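PDB 2ORY: lipase from Photobacterium sp. M37, which probably hydrolyses the ester bonds of triacylglycerols, as a cold-adapted lipase of the class 3 family with an alpha/beta-hydrolase fold. Local coordinates for residues F12-Y17 and G315-M320; Y85-R90 and S181-W186. All coordinates share one frame; numbering follows the deposited sequence.

Interaction 1 of 2, residues F12-Y17 and G315-M320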
# COMPACT_ATOMS: atom_id res chain seq x y z
N PHE A 12 4.75 -7.99 6.41
CA PHE A 12 5.75 -7.33 5.59
C PHE A 12 5.33 -5.90 5.30
O PHE A 12 6.16 -5.00 5.24
CB PHE A 12 5.93 -8.06 4.26
CG PHE A 12 6.73 -9.33 4.38
CD1 PHE A 12 6.16 -10.56 4.05
CD2 PHE A 12 8.05 -9.29 4.80
CE1 PHE A 12 6.90 -11.73 4.12
CE2 PHE A 12 8.81 -10.45 4.87
CZ PHE A 12 8.23 -11.68 4.53
N SER A 13 4.03 -5.69 5.12
CA SER A 13 3.52 -4.36 4.84
C SER A 13 3.78 -3.46 6.04
O SER A 13 4.14 -2.29 5.88
CB SER A 13 2.02 -4.39 4.54
OG SER A 13 1.77 -4.90 3.24
N TYR A 14 3.60 -4.00 7.25
CA TYR A 14 3.81 -3.20 8.46
C TYR A 14 5.27 -3.00 8.85
O TYR A 14 5.63 -1.97 9.42
CB TYR A 14 3.01 -3.77 9.63
CG TYR A 14 1.59 -3.22 9.65
CD1 TYR A 14 0.75 -3.38 8.55
CD2 TYR A 14 1.10 -2.50 10.75
CE1 TYR A 14 -0.54 -2.84 8.53
CE2 TYR A 14 -0.20 -1.95 10.75
CZ TYR A 14 -1.02 -2.13 9.62
OH TYR A 14 -2.29 -1.60 9.57
N MET A 15 6.11 -3.97 8.51
CA MET A 15 7.54 -3.87 8.80
C MET A 15 8.10 -2.72 7.95
O MET A 15 9.13 -2.14 8.28
CB MET A 15 8.25 -5.18 8.44
CG MET A 15 9.71 -5.24 8.89
SD MET A 15 10.48 -6.84 8.52
CE MET A 15 10.90 -6.63 6.82
N SER A 16 7.41 -2.41 6.86
CA SER A 16 7.80 -1.33 5.95
C SER A 16 7.80 0.02 6.66
O SER A 16 8.53 0.93 6.27
CB SER A 16 6.81 -1.24 4.79
OG SER A 16 6.68 -2.48 4.16
N TYR A 17 6.96 0.14 7.68
CA TYR A 17 6.82 1.38 8.41
C TYR A 17 7.90 1.74 9.44
O TYR A 17 7.84 2.81 10.04
CB TYR A 17 5.43 1.41 9.07
CG TYR A 17 4.31 1.66 8.08
CD1 TYR A 17 3.23 0.80 7.97
CD2 TYR A 17 4.35 2.78 7.23
CE1 TYR A 17 2.21 1.02 7.04
CE2 TYR A 17 3.34 3.01 6.30
CZ TYR A 17 2.28 2.13 6.21
OH TYR A 17 1.27 2.37 5.30
N GLY A 315 -6.67 -1.21 12.93
CA GLY A 315 -7.72 -2.08 12.43
C GLY A 315 -7.32 -3.39 11.78
O GLY A 315 -7.84 -4.46 12.14
N TYR A 316 -6.40 -3.32 10.83
CA TYR A 316 -5.97 -4.52 10.12
C TYR A 316 -5.35 -5.61 10.98
O TYR A 316 -5.83 -6.74 10.97
CB TYR A 316 -5.05 -4.12 8.95
CG TYR A 316 -5.80 -3.28 7.93
CD1 TYR A 316 -6.07 -1.93 8.17
CD2 TYR A 316 -6.40 -3.87 6.82
CE1 TYR A 316 -6.92 -1.18 7.33
CE2 TYR A 316 -7.25 -3.13 5.97
CZ TYR A 316 -7.51 -1.79 6.23
OH TYR A 316 -8.36 -1.07 5.42
N PRO A 317 -4.30 -5.30 11.75
CA PRO A 317 -3.71 -6.36 12.59
C PRO A 317 -4.71 -6.86 13.63
O PRO A 317 -4.62 -7.99 14.10
CB PRO A 317 -2.51 -5.67 13.23
CG PRO A 317 -2.87 -4.22 13.22
CD PRO A 317 -3.55 -4.04 11.89
N GLU A 318 -5.68 -6.02 13.97
CA GLU A 318 -6.67 -6.42 14.96
C GLU A 318 -7.73 -7.36 14.39
O GLU A 318 -8.01 -8.41 14.96
CB GLU A 318 -7.33 -5.17 15.56
CG GLU A 318 -8.49 -5.47 16.47
CD GLU A 318 -8.70 -4.39 17.51
OE1 GLU A 318 -8.04 -4.46 18.57
OE2 GLU A 318 -9.50 -3.46 17.26
N LEU A 319 -8.29 -6.99 13.25
CA LEU A 319 -9.32 -7.81 12.61
C LEU A 319 -8.76 -9.09 11.99
O LEU A 319 -9.50 -9.98 11.59
CB LEU A 319 -10.03 -6.99 11.53
CG LEU A 319 -10.77 -5.73 12.00
CD1 LEU A 319 -11.29 -4.96 10.80
CD2 LEU A 319 -11.94 -6.13 12.93
N MET A 320 -7.43 -9.18 11.92
CA MET A 320 -6.79 -10.34 11.32
C MET A 320 -6.03 -11.17 12.34
O MET A 320 -5.17 -11.97 11.98
CB MET A 320 -5.84 -9.88 10.20
CG MET A 320 -6.54 -9.43 8.91
SD MET A 320 -5.41 -8.99 7.52
CE MET A 320 -5.62 -7.25 7.54

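Interaction 2 of 2, residues Y85-R90 and S181-W186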
# COMPACT_ATOMS: atom_id res chain seq x y z
N TYR A 85 9.94 -14.31 -4.03
CA TYR A 85 10.16 -12.97 -3.52
C TYR A 85 8.93 -12.19 -3.08
O TYR A 85 7.81 -12.41 -3.56
CB TYR A 85 10.87 -12.12 -4.57
CG TYR A 85 12.12 -12.75 -5.15
CD1 TYR A 85 12.06 -13.71 -6.15
CD2 TYR A 85 13.38 -12.37 -4.67
CE1 TYR A 85 13.22 -14.28 -6.67
CE2 TYR A 85 14.54 -12.94 -5.19
CZ TYR A 85 14.46 -13.90 -6.19
OH TYR A 85 15.61 -14.46 -6.69
N VAL A 86 9.16 -11.26 -2.15
CA VAL A 86 8.12 -10.35 -1.69
C VAL A 86 8.60 -8.92 -1.97
O VAL A 86 9.69 -8.55 -1.55
CB VAL A 86 7.85 -10.45 -0.16
CG1 VAL A 86 6.87 -9.37 0.27
CG2 VAL A 86 7.28 -11.80 0.19
N ILE A 87 7.82 -8.12 -2.69
CA ILE A 87 8.17 -6.71 -2.90
C ILE A 87 7.19 -5.93 -2.00
O ILE A 87 5.98 -5.98 -2.21
CB ILE A 87 7.94 -6.28 -4.35
CG1 ILE A 87 8.87 -7.03 -5.30
CG2 ILE A 87 8.12 -4.77 -4.46
CD1 ILE A 87 8.62 -6.67 -6.77
N ALA A 88 7.70 -5.23 -0.99
CA ALA A 88 6.83 -4.48 -0.08
C ALA A 88 7.00 -2.98 -0.31
O ALA A 88 8.12 -2.49 -0.53
CB ALA A 88 7.16 -4.85 1.38
N ILE A 89 5.89 -2.25 -0.28
CA ILE A 89 5.90 -0.82 -0.56
C ILE A 89 5.24 -0.01 0.54
O ILE A 89 4.21 -0.40 1.09
CB ILE A 89 5.20 -0.56 -1.93
CG1 ILE A 89 6.08 -1.16 -3.05
CG2 ILE A 89 4.92 0.95 -2.13
CD1 ILE A 89 5.43 -1.28 -4.40
N ARG A 90 5.84 1.13 0.85
CA ARG A 90 5.35 2.04 1.89
C ARG A 90 5.26 3.43 1.29
O ARG A 90 6.03 3.77 0.39
CB ARG A 90 6.37 2.06 3.04
CG ARG A 90 6.03 2.98 4.20
CD ARG A 90 7.23 3.23 5.11
NE ARG A 90 8.06 4.32 4.60
CZ ARG A 90 9.18 4.73 5.19
NH1 ARG A 90 9.60 4.16 6.30
NH2 ARG A 90 9.88 5.72 4.64
N SER A 181 -0.36 -2.72 -5.78
CA SER A 181 -1.22 -3.36 -6.77
C SER A 181 -0.93 -2.75 -8.15
O SER A 181 -0.89 -3.45 -9.17
CB SER A 181 -2.69 -3.19 -6.38
OG SER A 181 -3.02 -1.82 -6.23
N THR A 182 -0.72 -1.44 -8.17
CA THR A 182 -0.42 -0.78 -9.43
C THR A 182 0.95 -1.25 -9.94
O THR A 182 1.09 -1.55 -11.13
CB THR A 182 -0.46 0.78 -9.25
OG1 THR A 182 -1.77 1.17 -8.80
CG2 THR A 182 -0.18 1.51 -10.59
N LEU A 183 1.94 -1.36 -9.06
CA LEU A 183 3.27 -1.80 -9.50
C LEU A 183 3.20 -3.21 -10.06
O LEU A 183 3.83 -3.49 -11.09
CB LEU A 183 4.30 -1.74 -8.35
CG LEU A 183 5.73 -2.08 -8.79
CD1 LEU A 183 6.75 -1.17 -8.15
CD2 LEU A 183 6.04 -3.51 -8.44
N ALA A 184 2.45 -4.08 -9.39
CA ALA A 184 2.28 -5.47 -9.82
C ALA A 184 1.73 -5.54 -11.25
O ALA A 184 2.17 -6.35 -12.05
CB ALA A 184 1.35 -6.22 -8.86
N LEU A 185 0.76 -4.68 -11.56
CA LEU A 185 0.19 -4.67 -12.90
C LEU A 185 1.24 -4.22 -13.91
O LEU A 185 1.27 -4.72 -15.04
CB LEU A 185 -1.03 -3.73 -13.00
CG LEU A 185 -1.75 -3.71 -14.38
CD1 LEU A 185 -2.25 -5.11 -14.73
CD2 LEU A 185 -2.93 -2.75 -14.35
N TRP A 186 2.10 -3.27 -13.53
CA TRP A 186 3.12 -2.81 -14.45
C TRP A 186 4.08 -3.95 -14.79
O TRP A 186 4.46 -4.11 -15.94
CB TRP A 186 3.89 -1.63 -13.85
CG TRP A 186 5.24 -1.42 -14.47
CD1 TRP A 186 5.51 -1.09 -15.76
CD2 TRP A 186 6.50 -1.49 -13.80
NE1 TRP A 186 6.86 -0.95 -15.94
CE2 TRP A 186 7.49 -1.19 -14.75
CE3 TRP A 186 6.88 -1.77 -12.47
CZ2 TRP A 186 8.85 -1.16 -14.43
CZ3 TRP A 186 8.23 -1.74 -12.16
CH2 TRP A 186 9.20 -1.43 -13.13

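Interaction 1 of 2, residues F12-Y17 and G315-M320
Close to the probable Ser-His-Asp triad of this alpha/beta hydrolase, Tyr14 of helix 5-15 reaches across to Tyr316 and Pro317 on the last turns of helix 304-319. The phenol end of Tyr14 does all the touching: its OH lies 3.6 Å from Pro317 CD. The same Tyr14 OH is 3.8 Å from Tyr316 CB. Against both partners the tyrosine side chain comes in at about a right angle. Pro317 has no N-H to give, and helix 304-319 is kinked here. The hydroxyl of Tyr14 instead donates a hydrogen bond to the carbonyl O of Val313, the group that residue 317 of a regular helix would have engaged, so a buried phenol and a carbonyl left over at the kink satisfy one another. Tyr316 offers Tyr14 mainly its CB; with CG anti to its carbonyl carbon (chi1 -64°), the ring leads away. Its hydroxyl then bonds Asp236 OD2, and Met320 CE sits in plane at the ring edge. Since Asp236 is the likely acid of the triad of this alpha/beta hydrolase, Tyr316 is plausibly a second-shell residue of its catalytic site.

Interaction 2 of 2, residues Y85-R90 and S181-W186
Leu183, on the helix, forks over two isoleucines of the strand, sending one methyl to each. Its CD1 meets Ile89 CD1 at 4.0 Å, and its CB lies 4.1 Å from that same methyl, so the tip of Ile89 rests against the root of the leucine as well as against one branch. The other branch turns along the strand, where Leu183 CD2 approaches Ile87 CD1 more loosely, at 4.4 Å. Ile89 and Leu183 cross obliquely. Both isoleucines take the same extended form, with CG1 anti to the carbonyl carbon (chi1 -67° in Ile89) and CD1 carried straight on, which points both CD1 methyls at the helix, far enough apart for each to meet a different branch of the leucine. Leu183 answers with CG anti to its backbone N, although its chi2 of 139° departs from a staggered value.

These are the residues of a helix laid over a parallel part of the central sheet: strand 166-173 leads through the probable nucleophile elbow into helix 175-189, which covers one face, and strand 84-90 is the next strand along. Ile87 also touches Ile168 and Val170 of strand 166-173, and Ala184 rests on Val170, so that aliphatic side chains meet here between helix and sheet. At their nearest, Ile87 CA and Ala184 CA are 9.2 Å apart, a gap bridged by the side chains. Behind the fork, Leu183 CG lies in plane at the edge of the Trp186 ring, one turn further along the helix, and that indole in turn meets the ring of Tyr115.

From the N terminus, helix 5-15 comes first, and interaction 1 waits almost the whole chain for its partner, closing a loop of 297 residues when helix 304-319 returns. Within that span, strand 84-90 and helix 175-189 close the shorter loop of interaction 2, so the two contacts nest and do not cross. Their centres lie 16 Å apart, yet they meet through the two sides of strand 84-90: Ile87 and Ile89 face helix 175-189, whereas Val86, Ala88 and Arg90 touch residues 12-17. The sheet is thus sandwiched between helices, and helix 5-15 links it to helix 304-319 near the probable catalytic residues.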